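Local coordinates for D-alanyl-D-alanine carboxypeptidase (Penicillin binding protein) family protein (Francisella tularensis subsp. tularensis, PDB 6OSU) that probably removes the terminal D-alanine from peptidoglycan precursor peptides, as a penicillin-binding serine carboxypeptidase of the S11 family, at residues 101-106 and 125-130; 142-147 and 162-167; 63-68 and 276-281; 67-72 and 180-185. One frame throughout, in Å; residues are numbered along the deposited sequence.

Interaction 1 of 4, residues 101-106 and 125-130; sequences SKMYVK and GNDATI. With EDO (1,2-ethanediol), chain C.
Asp127, in the first turn of helix 126-137, drives its carboxylate into the loop 101-106, and three successive backbone amides of that loop turn toward it. Its CB already touches Val105 CG2. The first torsion (chi1 49°) sets CG between the backbone N and the carbonyl carbon, and Asp127 CG meets Val105 CG2 at 3.6 Å. OD1 accepts from Met103 N at 3.3 Å through its syn lone pair, and the N-H points almost straight at it (169°); a weak bond from Ala128 N ties the same oxygen to its own helix. At the tip, OD2 takes two weak bonds, from Tyr104 N at 3.1 Å and from Val105 N at 3.4 Å. The aliphatic start of Lys102 borders the same oxygen, Lys102 CB being 3.7 Å from Asp127 OD2, but the amine turns to Ala96 O instead of pairing with the carboxylate. Backbone N-H groups therefore supply the polar partners seen for this buried acid across the contact, which fixes the course of the loop from 103 to 105.

Next to it, Asn126 N donates to Ser101 O at 2.7 Å, tying the loop to the helix just after its N-cap residue, Gly125. Asn126 is the third residue of an SxN sequence that begins at Ser124, the second motif of penicillin-binding enzymes, and its OD1 accepts from Lys67 NZ. On the apolar side Met103 SD rests 3.6 Å from Ala128 CB. The loop thus lies across the first turn of helix 126-137, with Leu116 of helix 113-123 touching Val105 and Ala128, and strand 201-205 covering Met103 and Val105.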
loop_
_atom_site.group_PDB
_atom_site.type_symbol
_atom_site.label_atom_id
_atom_site.label_comp_id
_atom_site.label_asym_id
_atom_site.label_seq_id
_atom_site.Cartn_x
_atom_site.Cartn_y
_atom_site.Cartn_z
ATOM N N SER A 101 -18.858 -10.072 10.234
ATOM C CA SER A 101 -18.665 -8.769 10.856
ATOM C C SER A 101 -19.731 -7.797 10.373
ATOM O O SER A 101 -20.006 -7.705 9.175
ATOM C CB SER A 101 -17.275 -8.226 10.533
ATOM O OG SER A 101 -16.268 -9.151 10.893
ATOM N N LYS A 102 -20.339 -7.078 11.312
ATOM C CA LYS A 102 -21.377 -6.110 11.000
ATOM C C LYS A 102 -20.991 -4.750 11.560
ATOM O O LYS A 102 -20.292 -4.657 12.574
ATOM C CB LYS A 102 -22.741 -6.532 11.582
ATOM C CG LYS A 102 -23.046 -8.016 11.462
ATOM C CD LYS A 102 -24.491 -8.338 11.814
ATOM C CE LYS A 102 -25.445 -7.856 10.732
ATOM N NZ LYS A 102 -26.791 -8.487 10.866
ATOM N N MET A 103 -21.431 -3.694 10.879
ATOM C CA MET A 103 -21.506 -2.380 11.500
ATOM C C MET A 103 -22.904 -2.089 12.031
ATOM O O MET A 103 -23.106 -1.056 12.682
ATOM C CB MET A 103 -21.077 -1.283 10.519
ATOM C CG MET A 103 -22.147 -0.834 9.543
ATOM S SD MET A 103 -21.620 0.625 8.611
ATOM C CE MET A 103 -21.391 1.809 9.934
ATOM N N TYR A 104 -23.859 -2.987 11.762
ATOM C CA TYR A 104 -25.210 -2.962 12.322
ATOM C C TYR A 104 -26.047 -1.836 11.717
ATOM O O TYR A 104 -26.608 -0.999 12.427
ATOM C CB TYR A 104 -25.171 -2.885 13.851
ATOM C CG TYR A 104 -24.467 -4.084 14.448
ATOM C CD1 TYR A 104 -25.161 -5.259 14.710
ATOM C CD2 TYR A 104 -23.103 -4.054 14.716
ATOM C CE1 TYR A 104 -24.521 -6.365 15.237
ATOM C CE2 TYR A 104 -22.452 -5.155 15.240
ATOM C CZ TYR A 104 -23.167 -6.309 15.501
ATOM O OH TYR A 104 -22.525 -7.410 16.025
ATOM N N VAL A 105 -26.135 -1.831 10.388
ATOM C CA VAL A 105 -27.083 -0.988 9.670
ATOM C C VAL A 105 -28.412 -1.728 9.568
ATOM O O VAL A 105 -28.446 -2.951 9.376
ATOM C CB VAL A 105 -26.545 -0.606 8.277
ATOM C CG1 VAL A 105 -25.403 0.394 8.405
ATOM C CG2 VAL A 105 -26.088 -1.842 7.522
ATOM N N LYS A 106 -29.508 -0.991 9.714
ATOM C CA LYS A 106 -30.841 -1.574 9.712
ATOM C C LYS A 106 -31.456 -1.517 8.319
ATOM O O LYS A 106 -31.181 -0.609 7.532
ATOM C CB LYS A 106 -31.754 -0.846 10.698
ATOM C CG LYS A 106 -31.345 -0.958 12.154
ATOM C CD LYS A 106 -32.239 -0.081 13.023
ATOM C CE LYS A 106 -32.168 -0.469 14.492
ATOM N NZ LYS A 106 -30.797 -0.332 15.047
ATOM N N GLY A 125 -17.385 -4.521 8.067
ATOM C CA GLY A 125 -18.792 -4.870 8.100
ATOM C C GLY A 125 -19.266 -5.378 6.753
ATOM O O GLY A 125 -19.148 -4.671 5.737
ATOM N N ASN A 126 -19.815 -6.592 6.723
ATOM C CA ASN A 126 -20.295 -7.138 5.458
ATOM C C ASN A 126 -21.587 -6.457 5.013
ATOM O O ASN A 126 -21.810 -6.263 3.813
ATOM C CB ASN A 126 -20.488 -8.649 5.582
ATOM C CG ASN A 126 -19.189 -9.379 5.834
ATOM O OD1 ASN A 126 -18.168 -9.073 5.220
ATOM N ND2 ASN A 126 -19.211 -10.332 6.760
ATOM N N ASP A 127 -22.448 -6.084 5.963
ATOM C CA ASP A 127 -23.685 -5.398 5.599
ATOM C C ASP A 127 -23.400 -4.064 4.914
ATOM O O ASP A 127 -24.085 -3.695 3.953
ATOM C CB ASP A 127 -24.572 -5.210 6.835
ATOM C CG ASP A 127 -23.826 -4.633 8.030
ATOM O OD1 ASP A 127 -22.615 -4.355 7.919
ATOM O OD2 ASP A 127 -24.463 -4.458 9.093
ATOM N N ALA A 128 -22.379 -3.338 5.376
ATOM C CA ALA A 128 -22.029 -2.075 4.734
ATOM C C ALA A 128 -21.454 -2.307 3.343
ATOM O O ALA A 128 -21.799 -1.593 2.394
ATOM C CB ALA A 128 -21.040 -1.294 5.597
ATOM N N THR A 129 -20.580 -3.308 3.204
ATOM C CA THR A 129 -20.014 -3.637 1.900
ATOM C C THR A 129 -21.108 -3.998 0.903
ATOM O O THR A 129 -21.099 -3.539 -0.244
ATOM C CB THR A 129 -19.018 -4.789 2.039
ATOM O OG1 THR A 129 -18.062 -4.468 3.055
ATOM C CG2 THR A 129 -18.289 -5.028 0.724
ATOM N N ILE A 130 -22.067 -4.823 1.330
ATOM C CA ILE A 130 -23.140 -5.244 0.436
ATOM C C ILE A 130 -24.030 -4.061 0.072
ATOM O O ILE A 130 -24.519 -3.962 -1.061
ATOM C CB ILE A 130 -23.940 -6.393 1.079
ATOM C CG1 ILE A 130 -23.074 -7.651 1.172
ATOM C CG2 ILE A 130 -25.220 -6.676 0.303
ATOM C CD1 ILE A 130 -22.321 -7.962 -0.107
HETATM C C1 EDO C . -13.154 -6.144 12.235
HETATM O O1 EDO C . -12.152 -6.083 11.216
HETATM C C2 EDO C . -13.866 -7.492 12.229
HETATM O O2 EDO C . -14.828 -7.492 13.291
#

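Interaction 2 of 4, residues 142-147 and 162-167; sequences AFTDLM and ANPDGL
The Phe143 ring meets Pro164 obliquely, its CD2 lying 3.9 Å from Pro164 CB, while Thr144 OG1 comes up to the other end of the pyrrolidine ring, 3.7 Å from Pro164 CD. The side chains of Thr144 and Pro164 cross at about a right angle. Helix 140-154 is here packed against an Asx motif in the loop leading toward helix 176-189: Asn163 OD1 accepts from Gly166 N at 2.9 Å, a donor tilted 31° out of the carbonyl plane. The other end of that amide, ND2, gives a bond to Leu167 O that lies in the amide plane and on a carbonyl lone pair, so both ends of the flat group are held and its rotation is set.

No hydrogen bond crosses between the segments; the contact is van der Waals packing. Thr144 OG1 bonds back to Thr140 O in its own helix, and its methyl CG2 meets the Ala162-Asn163 peptide. The turn's carbonyls bond to helix 66-79: Pro164 O accepts from Thr70 OG1, and Asp165 O from the predicted catalytic Lys67. Met147 SD comes 3.6 Å from Pro164 CA, and the bend at chi3 (65°) swings Met147 CE to 3.8 Å from Asn163 O.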
loop_
_atom_site.group_PDB
_atom_site.type_symbol
_atom_site.label_atom_id
_atom_site.label_comp_id
_atom_site.label_asym_id
_atom_site.label_seq_id
_atom_site.Cartn_x
_atom_site.Cartn_y
_atom_site.Cartn_z
ATOM N N ALA A 142 -23.307 -8.120 -10.490
ATOM C CA ALA A 142 -22.806 -7.107 -11.414
ATOM C C ALA A 142 -21.633 -6.343 -10.812
ATOM O O ALA A 142 -20.667 -6.020 -11.512
ATOM C CB ALA A 142 -23.930 -6.150 -11.803
ATOM N N PHE A 143 -21.695 -6.054 -9.510
ATOM C CA PHE A 143 -20.590 -5.349 -8.869
ATOM C C PHE A 143 -19.333 -6.207 -8.850
ATOM O O PHE A 143 -18.222 -5.692 -9.026
ATOM C CB PHE A 143 -20.978 -4.931 -7.451
ATOM C CG PHE A 143 -19.967 -4.039 -6.791
ATOM C CD1 PHE A 143 -20.018 -2.664 -6.971
ATOM C CD2 PHE A 143 -18.959 -4.573 -6.003
ATOM C CE1 PHE A 143 -19.083 -1.836 -6.368
ATOM C CE2 PHE A 143 -18.021 -3.754 -5.400
ATOM C CZ PHE A 143 -18.083 -2.380 -5.581
ATOM N N THR A 144 -19.489 -7.515 -8.637
ATOM C CA THR A 144 -18.335 -8.408 -8.674
ATOM C C THR A 144 -17.678 -8.393 -10.048
ATOM O O THR A 144 -16.445 -8.398 -10.155
ATOM C CB THR A 144 -18.755 -9.826 -8.290
ATOM O OG1 THR A 144 -19.386 -9.803 -7.005
ATOM C CG2 THR A 144 -17.542 -10.745 -8.232
ATOM N N ASP A 145 -18.491 -8.364 -11.112
ATOM C CA ASP A 145 -17.947 -8.237 -12.463
ATOM C C ASP A 145 -17.151 -6.949 -12.613
ATOM O O ASP A 145 -16.082 -6.937 -13.238
ATOM C CB ASP A 145 -19.075 -8.284 -13.494
ATOM C CG ASP A 145 -19.635 -9.676 -13.683
ATOM O OD1 ASP A 145 -18.834 -10.637 -13.712
ATOM O OD2 ASP A 145 -20.873 -9.809 -13.801
ATOM N N LEU A 146 -17.657 -5.854 -12.046
ATOM C CA LEU A 146 -16.908 -4.603 -12.071
ATOM C C LEU A 146 -15.599 -4.731 -11.298
ATOM O O LEU A 146 -14.566 -4.195 -11.719
ATOM C CB LEU A 146 -17.765 -3.478 -11.500
ATOM C CG LEU A 146 -17.094 -2.110 -11.438
ATOM C CD1 LEU A 146 -16.890 -1.548 -12.836
ATOM C CD2 LEU A 146 -17.924 -1.183 -10.581
ATOM N N MET A 147 -15.624 -5.438 -10.163
ATOM C CA MET A 147 -14.398 -5.670 -9.405
ATOM C C MET A 147 -13.366 -6.417 -10.238
ATOM O O MET A 147 -12.175 -6.087 -10.206
ATOM C CB MET A 147 -14.700 -6.455 -8.130
ATOM C CG MET A 147 -15.648 -5.776 -7.170
ATOM S SD MET A 147 -16.056 -6.872 -5.800
ATOM C CE MET A 147 -14.455 -7.030 -5.015
ATOM N N ALA A 162 -15.127 -13.493 -6.073
ATOM C CA ALA A 162 -16.413 -14.163 -6.208
ATOM C C ALA A 162 -17.563 -13.349 -5.644
ATOM O O ALA A 162 -18.722 -13.663 -5.935
ATOM C CB ALA A 162 -16.386 -15.533 -5.518
ATOM N N ASN A 163 -17.265 -12.320 -4.859
ATOM C CA ASN A 163 -18.285 -11.509 -4.207
ATOM C C ASN A 163 -17.626 -10.229 -3.710
ATOM O O ASN A 163 -16.397 -10.096 -3.763
ATOM C CB ASN A 163 -18.967 -12.283 -3.062
ATOM C CG ASN A 163 -17.987 -12.855 -2.071
ATOM O OD1 ASN A 163 -16.996 -12.216 -1.720
ATOM N ND2 ASN A 163 -18.249 -14.073 -1.617
ATOM N N PRO A 164 -18.413 -9.251 -3.244
ATOM C CA PRO A 164 -17.818 -7.969 -2.828
ATOM C C PRO A 164 -17.203 -7.946 -1.435
ATOM O O PRO A 164 -16.482 -6.984 -1.121
ATOM C CB PRO A 164 -19.005 -6.991 -2.892
ATOM C CG PRO A 164 -20.040 -7.672 -3.734
ATOM C CD PRO A 164 -19.867 -9.125 -3.444
ATOM N N ASP A 165 -17.449 -8.942 -0.583
ATOM C CA ASP A 165 -17.040 -8.837 0.813
ATOM C C ASP A 165 -16.024 -9.878 1.257
ATOM O O ASP A 165 -15.535 -9.788 2.390
ATOM C CB ASP A 165 -18.267 -8.896 1.739
ATOM C CG ASP A 165 -19.185 -10.053 1.430
ATOM O OD1 ASP A 165 -18.868 -10.846 0.517
ATOM O OD2 ASP A 165 -20.235 -10.159 2.099
ATOM N N GLY A 166 -15.685 -10.851 0.416
ATOM C CA GLY A 166 -14.674 -11.824 0.765
ATOM C C GLY A 166 -15.161 -13.018 1.553
ATOM O O GLY A 166 -14.333 -13.751 2.107
ATOM N N LEU A 167 -16.470 -13.232 1.630
ATOM C CA LEU A 167 -16.983 -14.420 2.291
ATOM C C LEU A 167 -16.704 -15.646 1.424
ATOM O O LEU A 167 -16.880 -15.593 0.204
ATOM C CB LEU A 167 -18.481 -14.280 2.556
ATOM C CG LEU A 167 -18.831 -13.202 3.588
ATOM C CD1 LEU A 167 -20.337 -13.021 3.693
ATOM C CD2 LEU A 167 -18.224 -13.530 4.953
#

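Interaction 3 of 4, residues 63-68 and 276-281; sequences ASLTKI and GMKTGH
Lys278 and Ile68 run past each other in opposite directions, the isoleucine's CG1 and CD1 each 3.7 Å from Lys278 CB. Beyond CB, the lysine bends at chi2 (72°), which takes its chain obliquely across that of Lys67, Lys278 CE lying 4.0 Å from Lys67 CD. A second bend, at chi4, turns NZ toward Thr279 O, to which it donates at 2.9 Å while resting beside Ser64 CB. Met277 and Lys278 form a classic beta bulge opposite Val290 in strand 274-282; the extended chain of Met277 crosses Ile68 obliquely, with CE on CG2. Leu65 CD2 packs against the strand backbone, 3.6 Å from Lys278 O. At Gly280, which has no side chain, the backbones come nearest, Gly280 CA lying 4.3 Å from Ser64 CA.

These are the SxxK and KTG motifs of a penicillin-binding enzyme, and Ser64 is the predicted acyl-ester nucleophile. Its OG receives a bond from Lys67 NZ at 2.9 Å and is bonded to a water, 2.7 Å from Ser64 OG, that also accepts from His281 N. Ser124 OG links this group to Lys278 NZ. Lys67 NZ and Lys278 NZ stay 5.3 Å apart, each with its own oxygen partners, which is consistent with Lys67 acting as proton acceptor for Ser64 and with Lys278 binding substrate.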
loop_
_atom_site.group_PDB
_atom_site.type_symbol
_atom_site.label_atom_id
_atom_site.label_comp_id
_atom_site.label_asym_id
_atom_site.label_seq_id
_atom_site.Cartn_x
_atom_site.Cartn_y
_atom_site.Cartn_z
ATOM N N ALA A 63 -10.091 -13.569 1.417
ATOM C CA ALA A 63 -10.748 -13.197 2.697
ATOM C C ALA A 63 -11.213 -11.739 2.579
ATOM O O ALA A 63 -11.576 -11.301 1.478
ATOM C CB ALA A 63 -9.825 -13.482 3.867
ATOM N N SER A 64 -11.206 -10.957 3.665
ATOM C CA SER A 64 -11.731 -9.593 3.625
ATOM C C SER A 64 -10.819 -8.614 2.906
ATOM O O SER A 64 -11.185 -7.437 2.824
ATOM C CB SER A 64 -11.996 -9.064 5.039
ATOM O OG SER A 64 -13.228 -9.537 5.565
ATOM N N LEU A 65 -9.659 -9.047 2.398
ATOM C CA LEU A 65 -8.883 -8.170 1.529
ATOM C C LEU A 65 -9.672 -7.815 0.277
ATOM O O LEU A 65 -9.396 -6.787 -0.355
ATOM C CB LEU A 65 -7.553 -8.826 1.165
ATOM C CG LEU A 65 -6.685 -9.314 2.330
ATOM C CD1 LEU A 65 -5.276 -9.642 1.847
ATOM C CD2 LEU A 65 -6.646 -8.294 3.466
ATOM N N THR A 66 -10.650 -8.660 -0.083
ATOM C CA THR A 66 -11.615 -8.329 -1.126
ATOM C C THR A 66 -12.213 -6.943 -0.912
ATOM O O THR A 66 -12.410 -6.189 -1.871
ATOM C CB THR A 66 -12.723 -9.386 -1.155
ATOM O OG1 THR A 66 -12.161 -10.697 -1.342
ATOM C CG2 THR A 66 -13.724 -9.096 -2.261
ATOM N N LYS A 67 -12.494 -6.587 0.348
ATOM C CA LYS A 67 -13.117 -5.303 0.656
ATOM C C LYS A 67 -12.268 -4.118 0.219
ATOM O O LYS A 67 -12.799 -3.011 0.075
ATOM C CB LYS A 67 -13.405 -5.198 2.156
ATOM C CG LYS A 67 -14.487 -6.140 2.666
ATOM C CD LYS A 67 -14.856 -5.806 4.103
ATOM C CE LYS A 67 -16.013 -6.660 4.606
ATOM N NZ LYS A 67 -15.659 -8.108 4.741
ATOM N N ILE A 68 -10.964 -4.316 0.007
ATOM C CA ILE A 68 -10.135 -3.220 -0.485
ATOM C C ILE A 68 -10.541 -2.844 -1.900
ATOM O O ILE A 68 -10.626 -1.657 -2.243
ATOM C CB ILE A 68 -8.644 -3.590 -0.412
ATOM C CG1 ILE A 68 -8.230 -3.870 1.033
ATOM C CG2 ILE A 68 -7.792 -2.477 -1.001
ATOM C CD1 ILE A 68 -6.811 -4.362 1.161
ATOM N N GLY A 276 -2.324 1.943 7.685
ATOM C CA GLY A 276 -3.162 1.033 6.923
ATOM C C GLY A 276 -2.736 -0.397 7.168
ATOM O O GLY A 276 -1.733 -0.664 7.832
ATOM N N MET A 277 -3.512 -1.325 6.612
ATOM C CA MET A 277 -4.658 -1.001 5.768
ATOM C C MET A 277 -5.877 -1.855 6.131
ATOM O O MET A 277 -6.896 -1.331 6.571
ATOM C CB MET A 277 -4.297 -1.192 4.288
ATOM C CG MET A 277 -5.352 -0.731 3.293
ATOM S SD MET A 277 -4.798 -0.777 1.561
ATOM C CE MET A 277 -6.070 0.200 0.767
ATOM N N LYS A 278 -5.767 -3.172 5.961
ATOM C CA LYS A 278 -6.928 -4.047 6.049
ATOM C C LYS A 278 -6.507 -5.453 6.455
ATOM O O LYS A 278 -5.487 -5.967 5.984
ATOM C CB LYS A 278 -7.670 -4.108 4.710
ATOM C CG LYS A 278 -9.007 -4.826 4.760
ATOM C CD LYS A 278 -10.030 -3.988 5.497
ATOM C CE LYS A 278 -11.360 -4.713 5.629
ATOM N NZ LYS A 278 -11.299 -5.833 6.608
ATOM N N THR A 279 -7.313 -6.078 7.305
ATOM C CA THR A 279 -7.125 -7.456 7.727
ATOM C C THR A 279 -8.184 -8.335 7.081
ATOM O O THR A 279 -9.151 -7.850 6.490
ATOM C CB THR A 279 -7.197 -7.583 9.256
ATOM O OG1 THR A 279 -8.449 -7.060 9.716
ATOM C CG2 THR A 279 -6.069 -6.815 9.910
ATOM N N GLY A 280 -7.986 -9.641 7.209
ATOM C CA GLY A 280 -8.940 -10.624 6.738
ATOM C C GLY A 280 -8.617 -12.008 7.262
ATOM O O GLY A 280 -7.447 -12.328 7.497
ATOM N N HIS A 281 -9.636 -12.839 7.460
ATOM C CA HIS A 281 -9.405 -14.195 7.945
ATOM C C HIS A 281 -10.535 -15.108 7.503
ATOM O O HIS A 281 -11.695 -14.882 7.856
ATOM C CB HIS A 281 -9.275 -14.224 9.464
ATOM C CG HIS A 281 -9.362 -15.598 10.043
ATOM N ND1 HIS A 281 -8.361 -16.532 9.886
ATOM C CD2 HIS A 281 -10.335 -16.206 10.759
ATOM C CE1 HIS A 281 -8.709 -17.654 10.490
ATOM N NE2 HIS A 281 -9.904 -17.481 11.028
HETATM O O HOH W 1 -12.471 -11.939 6.660
#

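Interaction 4 of 4, residues 67-72 and 180-185; sequences KIMTSY and ALLARS
Helix 66-79, which carries the SxxK lysine near its N-terminal end, is packed here against helix 176-189, one of its neighbours in the helical part of the catalytic domain. The short segments run in nearly the same direction, 30° apart, with axes 10.6 Å from each other, and side chains bridge the gap.

Leu182 does most of the filling. Its CG stands anti to the backbone N (chi1 174°), sending the two methyls between Ile68, Met69 and Tyr72. CD2 reaches Ile68 CG2 at 3.6 Å, whereas CD1 turns to the aromatic ring, 3.5 Å from Tyr72 CD1, meeting it obliquely. Tyr72 and Leu182 lie alongside, pointing opposite ways, and Met69 comes in crosswise, its CE 4.1 Å from Leu182 CD1.

One polar link ends this greasy seam. Tyr72 OH and Ser185 OG are 2.7 Å apart in a hydrogen bond whose direction is open, and the serine oxygen lies at the ring edge, near its plane. Ser185 OG has a second bond, to Asn189 OD1 one turn on, which helps to set the rotation of the hydroxyl. Phe190 adds an edge-to-face partner for the tyrosine ring, and Ile154 touches both Tyr72 and Leu182. A central helix packed between other helices and the edge of the sheet, with the nucleophile and its lysine at its N-terminal end, is the layout of the penicillin-binding protein and serine beta-lactamase fold.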
loop_
_atom_site.group_PDB
_atom_site.type_symbol
_atom_site.label_atom_id
_atom_site.label_comp_id
_atom_site.label_asym_id
_atom_site.label_seq_id
_atom_site.Cartn_x
_atom_site.Cartn_y
_atom_site.Cartn_z
ATOM N N LYS A 67 -12.494 -6.587 0.348
ATOM C CA LYS A 67 -13.117 -5.303 0.656
ATOM C C LYS A 67 -12.268 -4.118 0.219
ATOM O O LYS A 67 -12.799 -3.011 0.075
ATOM C CB LYS A 67 -13.405 -5.198 2.156
ATOM C CG LYS A 67 -14.487 -6.140 2.666
ATOM C CD LYS A 67 -14.856 -5.806 4.103
ATOM C CE LYS A 67 -16.013 -6.660 4.606
ATOM N NZ LYS A 67 -15.659 -8.108 4.741
ATOM N N ILE A 68 -10.964 -4.316 0.007
ATOM C CA ILE A 68 -10.135 -3.220 -0.485
ATOM C C ILE A 68 -10.541 -2.844 -1.900
ATOM O O ILE A 68 -10.626 -1.657 -2.243
ATOM C CB ILE A 68 -8.644 -3.590 -0.412
ATOM C CG1 ILE A 68 -8.230 -3.870 1.033
ATOM C CG2 ILE A 68 -7.792 -2.477 -1.001
ATOM C CD1 ILE A 68 -6.811 -4.362 1.161
ATOM N N MET A 69 -10.797 -3.847 -2.747
ATOM C CA MET A 69 -11.250 -3.562 -4.105
ATOM C C MET A 69 -12.618 -2.899 -4.095
ATOM O O MET A 69 -12.863 -1.952 -4.853
ATOM C CB MET A 69 -11.285 -4.841 -4.938
ATOM C CG MET A 69 -11.900 -4.636 -6.314
ATOM S SD MET A 69 -10.983 -3.424 -7.287
ATOM C CE MET A 69 -9.641 -4.435 -7.906
ATOM N N THR A 70 -13.526 -3.381 -3.243
ATOM C CA THR A 70 -14.834 -2.744 -3.136
ATOM C C THR A 70 -14.686 -1.290 -2.711
ATOM O O THR A 70 -15.284 -0.390 -3.310
ATOM C CB THR A 70 -15.721 -3.513 -2.154
ATOM O OG1 THR A 70 -15.865 -4.868 -2.601
ATOM C CG2 THR A 70 -17.100 -2.874 -2.067
ATOM N N SER A 71 -13.864 -1.042 -1.691
ATOM C CA SER A 71 -13.595 0.330 -1.274
ATOM C C SER A 71 -12.883 1.113 -2.371
ATOM O O SER A 71 -13.112 2.317 -2.533
ATOM C CB SER A 71 -12.762 0.328 0.007
ATOM O OG SER A 71 -12.447 1.651 0.399
ATOM N N TYR A 72 -12.005 0.446 -3.125
ATOM C CA TYR A 72 -11.323 1.097 -4.243
ATOM C C TYR A 72 -12.329 1.644 -5.251
ATOM O O TYR A 72 -12.217 2.788 -5.704
ATOM C CB TYR A 72 -10.373 0.102 -4.911
ATOM C CG TYR A 72 -9.516 0.666 -6.022
ATOM C CD1 TYR A 72 -8.211 1.074 -5.776
ATOM C CD2 TYR A 72 -10.004 0.773 -7.322
ATOM C CE1 TYR A 72 -7.419 1.582 -6.787
ATOM C CE2 TYR A 72 -9.220 1.279 -8.340
ATOM C CZ TYR A 72 -7.930 1.682 -8.068
ATOM O OH TYR A 72 -7.149 2.188 -9.079
ATOM N N ALA A 180 -0.549 -5.912 -3.282
ATOM C CA ALA A 180 0.326 -4.753 -3.146
ATOM C C ALA A 180 0.118 -3.774 -4.294
ATOM O O ALA A 180 0.166 -2.553 -4.096
ATOM C CB ALA A 180 1.786 -5.201 -3.071
ATOM N N LEU A 181 -0.113 -4.288 -5.502
ATOM C CA LEU A 181 -0.419 -3.409 -6.626
ATOM C C LEU A 181 -1.701 -2.629 -6.370
ATOM O O LEU A 181 -1.760 -1.416 -6.608
ATOM C CB LEU A 181 -0.526 -4.227 -7.914
ATOM C CG LEU A 181 0.787 -4.793 -8.469
ATOM C CD1 LEU A 181 0.523 -5.825 -9.553
ATOM C CD2 LEU A 181 1.669 -3.675 -9.010
ATOM N N LEU A 182 -2.735 -3.307 -5.865
ATOM C CA LEU A 182 -3.988 -2.631 -5.549
ATOM C C LEU A 182 -3.774 -1.546 -4.500
ATOM O O LEU A 182 -4.244 -0.411 -4.657
ATOM C CB LEU A 182 -5.023 -3.650 -5.070
ATOM C CG LEU A 182 -6.351 -3.076 -4.572
ATOM C CD1 LEU A 182 -7.001 -2.248 -5.661
ATOM C CD2 LEU A 182 -7.278 -4.199 -4.119
ATOM N N ALA A 183 -3.053 -1.875 -3.425
ATOM C CA ALA A 183 -2.827 -0.903 -2.359
ATOM C C ALA A 183 -2.081 0.320 -2.880
ATOM O O ALA A 183 -2.464 1.458 -2.592
ATOM C CB ALA A 183 -2.062 -1.552 -1.208
ATOM N N ARG A 184 -1.014 0.104 -3.654
ATOM C CA ARG A 184 -0.250 1.227 -4.195
ATOM C C ARG A 184 -1.127 2.133 -5.052
ATOM O O ARG A 184 -1.054 3.364 -4.947
ATOM C CB ARG A 184 0.940 0.716 -5.005
ATOM C CG ARG A 184 1.852 1.814 -5.524
ATOM C CD ARG A 184 3.050 1.236 -6.272
ATOM N NE ARG A 184 4.009 2.269 -6.655
ATOM C CZ ARG A 184 4.310 2.589 -7.909
ATOM N NH1 ARG A 184 3.735 1.948 -8.920
ATOM N NH2 ARG A 184 5.196 3.546 -8.154
ATOM N N SER A 185 -1.966 1.543 -5.907
ATOM C CA SER A 185 -2.894 2.345 -6.699
ATOM C C SER A 185 -3.858 3.119 -5.803
ATOM O O SER A 185 -4.185 4.280 -6.081
ATOM C CB SER A 185 -3.659 1.441 -7.665
ATOM O OG SER A 185 -4.560 2.190 -8.457
#

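All four contacts are mostly buried, but their chemistry changes with their place. Interaction 3 joins the N-terminal end of helix 66-79 to the edge strand 274-282 at the active site; interaction 4 continues along the same helix, sharing Lys67 and Ile68, and is largely apolar. Neither interaction 2 nor interaction 3 has a direct hydrogen bond across its segments; in interaction 3 the polar groups bond within a segment, to a bridging water or to third residues. Interaction 4 has one such bond, and interaction 1, farthest from the centre of the chain, has several, mostly backbone amides gathered at a carboxylate. Interactions 1 and 2 each supply one oxygen partner of Lys67.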